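Local coordinates for protein methionine gamma-lyase (Trichomonas vaginalis, PDB 1E5F) that belongs to the Cys/Met metabolism family of pyridoxal-5'-phosphate-dependent enzymes, sharing their fold, and carries that cofactor in a four-chain assembly, at residues L161-M166 and H298-K303. Sequence-based numbering, arbitrary orientation.
Sequences LKIIDM and HDIAKK. With SO4 (sulfate ion), chain E.
I163 and I300 meet where two parts of a pyridoxal-5'-phosphate-dependent fold join: the loop between strand 148-154 of the large mixed sheet and helix 166-174, and the short helix 298-304, which leads into strand 311-316 of the smaller sheet. The contact illustrates how branched aliphatic side chains can join a loop to a helix, since no hydrogen bond links the two segments. In both isoleucines CG2 is anti to the backbone N, and the two side chains slide past each other in opposite directions until I163 CG2 and I300 CG2 stand 3.4 Å apart, closer than usual for methyls. Both branches of I163 reach A301, CG2 and CD1 each lying 4.1 Å from A301 CB. The same I300 methyl also lies 3.8 Å from D165 CA, and the D165 side chain crosses I300 at about a right angle; its CG, anti to the backbone N (chi1 -174°), lets OD1 cap R168 N at the start of helix 166-174. Q304, the last residue of helix 298-304, adds polar ties: NE2 bonds I164 O and OE1 bonds M166 N. The CB of H298 points away from the loop; its ND1 binds P290 O, while NE2 donates to sulfate O2 at 3.0 Å, in the ring plane but bent to 130° at the hydrogen.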
loop_
_atom_site.group_PDB
_atom_site.type_symbol
_atom_site.label_atom_id
_atom_site.label_comp_id
_atom_site.label_asym_id
_atom_site.label_seq_id
_atom_site.Cartn_x
_atom_site.Cartn_y
_atom_site.Cartn_z
ATOM N N LEU A 161 28.186 8.088 20.520
ATOM C CA LEU A 161 27.979 6.942 21.315
ATOM C C LEU A 161 28.405 7.137 22.786
ATOM O O LEU A 161 28.622 6.235 23.573
ATOM C CB LEU A 161 28.599 5.685 20.704
ATOM C CG LEU A 161 28.199 5.485 19.182
ATOM C CD1 LEU A 161 28.726 4.103 18.657
ATOM C CD2 LEU A 161 26.670 5.611 18.980
ATOM N N LYS A 162 28.264 8.374 23.287
ATOM C CA LYS A 162 28.570 8.617 24.704
ATOM C C LYS A 162 27.628 7.816 25.609
ATOM O O LYS A 162 26.429 7.794 25.277
ATOM C CB LYS A 162 28.496 10.104 24.985
ATOM C CG LYS A 162 28.648 10.511 26.444
ATOM C CD LYS A 162 28.622 12.061 26.596
ATOM C CE LYS A 162 27.296 12.672 26.163
ATOM N NZ LYS A 162 27.224 14.075 26.786
ATOM N N ILE A 163 28.077 7.158 26.686
ATOM C CA ILE A 163 27.075 6.513 27.520
ATOM C C ILE A 163 26.664 7.438 28.639
ATOM O O ILE A 163 27.543 7.983 29.264
ATOM C CB ILE A 163 27.667 5.184 28.067
ATOM C CG1 ILE A 163 28.184 4.466 26.821
ATOM C CG2 ILE A 163 26.690 4.359 28.866
ATOM C CD1 ILE A 163 27.145 4.012 25.841
ATOM N N ILE A 164 25.387 7.460 29.026
ATOM C CA ILE A 164 24.940 8.334 30.023
ATOM C C ILE A 164 24.307 7.457 31.089
ATOM O O ILE A 164 23.528 6.566 30.760
ATOM C CB ILE A 164 23.897 9.315 29.593
ATOM C CG1 ILE A 164 24.477 10.390 28.674
ATOM C CG2 ILE A 164 23.254 9.923 30.913
ATOM C CD1 ILE A 164 23.291 10.953 27.908
ATOM N N ASP A 165 24.673 7.675 32.330
ATOM C CA ASP A 165 24.162 6.916 33.454
ATOM C C ASP A 165 22.745 7.361 33.867
ATOM O O ASP A 165 22.580 8.267 34.691
ATOM C CB ASP A 165 25.139 7.158 34.624
ATOM C CG ASP A 165 24.799 6.313 35.795
ATOM O OD1 ASP A 165 23.678 5.889 35.931
ATOM O OD2 ASP A 165 25.754 6.170 36.635
ATOM N N MET A 166 21.761 6.657 33.394
ATOM C CA MET A 166 20.356 6.958 33.412
ATOM C C MET A 166 19.855 7.084 34.849
ATOM O O MET A 166 19.232 8.100 35.112
ATOM C CB MET A 166 19.454 5.923 32.681
ATOM C CG MET A 166 19.415 6.441 31.194
ATOM S SD MET A 166 18.555 5.404 29.995
ATOM C CE MET A 166 19.102 3.795 30.251
ATOM N N HIS A 298 31.550 1.650 29.874
ATOM C CA HIS A 298 31.297 0.267 29.497
ATOM C C HIS A 298 30.569 -0.532 30.599
ATOM O O HIS A 298 29.632 -1.264 30.245
ATOM C CB HIS A 298 32.538 -0.560 29.098
ATOM C CG HIS A 298 32.183 -1.970 28.737
ATOM N ND1 HIS A 298 31.619 -2.267 27.520
ATOM C CD2 HIS A 298 32.307 -3.189 29.469
ATOM C CE1 HIS A 298 31.300 -3.577 27.584
ATOM N NE2 HIS A 298 31.756 -4.181 28.687
ATOM N N ASP A 299 30.899 -0.326 31.863
ATOM C CA ASP A 299 30.088 -0.878 32.928
ATOM C C ASP A 299 28.660 -0.336 32.975
ATOM O O ASP A 299 27.732 -1.064 33.329
ATOM C CB ASP A 299 30.821 -0.438 34.189
ATOM C CG ASP A 299 32.149 -1.193 34.195
ATOM O OD1 ASP A 299 33.014 -0.671 34.965
ATOM O OD2 ASP A 299 32.223 -2.215 33.459
ATOM N N ILE A 300 28.493 0.932 32.710
ATOM C CA ILE A 300 27.155 1.557 32.672
ATOM C C ILE A 300 26.422 1.028 31.434
ATOM O O ILE A 300 25.286 0.565 31.543
ATOM C CB ILE A 300 27.168 3.077 32.593
ATOM C CG1 ILE A 300 27.535 3.607 34.006
ATOM C CG2 ILE A 300 25.946 3.875 32.144
ATOM C CD1 ILE A 300 28.456 4.817 33.554
ATOM N N ALA A 301 27.164 0.809 30.348
ATOM C CA ALA A 301 26.572 0.424 29.045
ATOM C C ALA A 301 26.081 -0.997 29.310
ATOM O O ALA A 301 24.978 -1.315 28.978
ATOM C CB ALA A 301 27.541 0.458 27.883
ATOM N N LYS A 302 26.934 -1.735 30.018
ATOM C CA LYS A 302 26.673 -3.076 30.380
ATOM C C LYS A 302 25.479 -3.180 31.337
ATOM O O LYS A 302 24.605 -4.003 31.062
ATOM C CB LYS A 302 27.861 -3.791 30.984
ATOM C CG LYS A 302 27.857 -5.274 31.221
ATOM C CD LYS A 302 29.246 -5.572 31.851
ATOM C CE LYS A 302 29.525 -7.067 31.674
ATOM N NZ LYS A 302 30.444 -7.578 32.735
ATOM N N LYS A 303 25.296 -2.306 32.296
ATOM C CA LYS A 303 24.105 -2.482 33.150
ATOM C C LYS A 303 22.867 -2.087 32.336
ATOM O O LYS A 303 21.801 -2.643 32.553
ATOM C CB LYS A 303 24.204 -1.581 34.373
HETATM S S SO4 E . 30.465 -8.128 28.235
HETATM O O1 SO4 E . 30.623 -9.235 27.256
HETATM O O2 SO4 E . 30.983 -6.847 27.685
HETATM O O3 SO4 E . 31.302 -8.385 29.468
HETATM O O4 SO4 E . 28.984 -7.964 28.522
#